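PDB 4UEJ: galactitol 1-phosphate 5-dehydrogenase, which oxidises galactitol 1-phosphate to D-tagatose 6-phosphate with NAD+, as a zinc-containing member of the alcohol dehydrogenase family. Local coordinates for residues L245-A250 / G274-K279. Numbering follows the deposited sequence.
Sequences LAVEIA and GKILRK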
# COMPACT_ATOMS: atom_id res chain seq x y z
N LEU A 245 -7.35 11.66 2.52
CA LEU A 245 -8.78 11.41 2.57
C LEU A 245 -9.09 9.93 2.31
O LEU A 245 -9.91 9.32 3.00
CB LEU A 245 -9.51 12.28 1.54
CG LEU A 245 -11.02 12.02 1.48
CD1 LEU A 245 -11.67 12.51 2.75
CD2 LEU A 245 -11.61 12.70 0.25
N ALA A 246 -8.40 9.36 1.34
CA ALA A 246 -8.64 7.98 0.96
C ALA A 246 -8.40 7.05 2.15
O ALA A 246 -9.19 6.15 2.43
CB ALA A 246 -7.76 7.60 -0.23
N VAL A 247 -7.32 7.30 2.88
CA VAL A 247 -7.01 6.48 4.04
C VAL A 247 -8.05 6.69 5.13
O VAL A 247 -8.50 5.73 5.76
CB VAL A 247 -5.61 6.79 4.58
CG1 VAL A 247 -5.38 6.06 5.92
CG2 VAL A 247 -4.56 6.37 3.56
N GLU A 248 -8.45 7.94 5.33
CA GLU A 248 -9.41 8.25 6.39
C GLU A 248 -10.80 7.67 6.13
O GLU A 248 -11.49 7.27 7.08
CB GLU A 248 -9.51 9.77 6.59
CG GLU A 248 -8.26 10.35 7.26
CD GLU A 248 -8.10 9.88 8.71
OE1 GLU A 248 -9.12 9.56 9.35
OE2 GLU A 248 -6.96 9.85 9.21
N ILE A 249 -11.23 7.60 4.88
CA ILE A 249 -12.58 7.12 4.62
C ILE A 249 -12.64 5.63 4.39
O ILE A 249 -13.71 5.04 4.44
CB ILE A 249 -13.24 7.83 3.42
CG1 ILE A 249 -12.56 7.43 2.10
CG2 ILE A 249 -13.23 9.33 3.64
CD1 ILE A 249 -13.23 8.01 0.88
N ALA A 250 -11.48 5.01 4.15
CA ALA A 250 -11.46 3.62 3.70
C ALA A 250 -12.14 2.68 4.69
O ALA A 250 -12.06 2.86 5.90
CB ALA A 250 -10.02 3.16 3.47
N GLY A 274 -1.56 5.01 11.06
CA GLY A 274 -2.03 3.88 11.85
C GLY A 274 -3.26 3.22 11.26
O GLY A 274 -3.45 2.01 11.41
N LYS A 275 -4.11 3.99 10.59
CA LYS A 275 -5.31 3.44 9.98
C LYS A 275 -4.96 2.54 8.81
O LYS A 275 -5.71 1.61 8.51
CB LYS A 275 -6.25 4.56 9.51
CG LYS A 275 -6.89 5.29 10.68
CD LYS A 275 -7.95 6.30 10.22
CE LYS A 275 -8.64 6.91 11.43
NZ LYS A 275 -9.82 7.77 11.08
N ILE A 276 -3.85 2.80 8.13
CA ILE A 276 -3.45 1.88 7.07
C ILE A 276 -3.25 0.50 7.66
O ILE A 276 -3.68 -0.51 7.09
CB ILE A 276 -2.15 2.33 6.37
CG1 ILE A 276 -2.35 3.69 5.73
CG2 ILE A 276 -1.70 1.28 5.37
CD1 ILE A 276 -1.07 4.30 5.21
N LEU A 277 -2.59 0.45 8.83
CA LEU A 277 -2.41 -0.81 9.54
C LEU A 277 -3.72 -1.34 10.12
O LEU A 277 -4.10 -2.47 9.86
CB LEU A 277 -1.38 -0.66 10.67
CG LEU A 277 0.08 -0.69 10.20
CD1 LEU A 277 0.44 0.59 9.47
CD2 LEU A 277 1.01 -0.91 11.39
N ARG A 278 -4.39 -0.50 10.90
CA ARG A 278 -5.58 -0.95 11.62
C ARG A 278 -6.71 -1.44 10.71
O ARG A 278 -7.40 -2.39 11.06
CB ARG A 278 -6.09 0.16 12.53
CG ARG A 278 -5.23 0.35 13.77
CD ARG A 278 -5.80 1.47 14.62
NE ARG A 278 -5.33 1.40 16.00
CZ ARG A 278 -4.19 1.93 16.40
NH1 ARG A 278 -3.41 2.56 15.53
NH2 ARG A 278 -3.82 1.84 17.68
N LYS A 279 -6.89 -0.78 9.57
CA LYS A 279 -7.88 -1.22 8.60
C LYS A 279 -7.36 -2.32 7.70
O LYS A 279 -8.10 -2.88 6.91
CB LYS A 279 -8.36 -0.04 7.74
CG LYS A 279 -8.92 1.12 8.54
CD LYS A 279 -9.29 2.27 7.60
CE LYS A 279 -9.84 3.44 8.38
NZ LYS A 279 -10.41 4.49 7.47
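Lys279 reaches across to the C-terminal end of helix 240-249 and puts its ammonium among three backbone carbonyls. Lys279 NZ lies 2.8 Å from Val247 O, in the plane of that carbonyl, with a C=O...N angle of 153°. It also lies 2.8 Å from Ala250 O, where it meets a lone pair in plane at a more bent 133°. A weak third bond joins Lys279 NZ to Glu248 O at 3.0 Å. The lysine chain is extended beyond CG, which carries NZ the full distance between the helices. Its CD and CE pass close to Ala250 O on the way.

One turn earlier, Lys275 runs out alongside Lys279 to Glu248. Lys275 and Glu248 cross at about a right angle. Lys275 NZ forms a salt bridge with Glu248 OE1 at 2.6 Å, on the syn side and 25° out of the carboxylate plane. The CB of Glu248 points away from the partner helix, but a bend at chi2 brings the carboxylate back. Its OE2 is hydrogen-bonded to Thr272 OG1, so each oxygen has a partner.

Beside these polar groups, Val247 CG1 packs on Ile276 CG1 at 3.9 Å and on Lys275 CB. Val247 also touches Leu256 of the parallel Rossmann-type sheet, while Ile276 packs on Leu258 of the second subunit.

The contact joins two helices of the nucleotide-binding domain, away from the catalytic zinc and the four-cysteine zinc site. The Lys279 ammonium sits at the negative end of the helix dipole and probably offsets it. It also supplies N-H donors to Val247 O and, weakly, Glu248 O near the helix end, and to Ala250 O just past it.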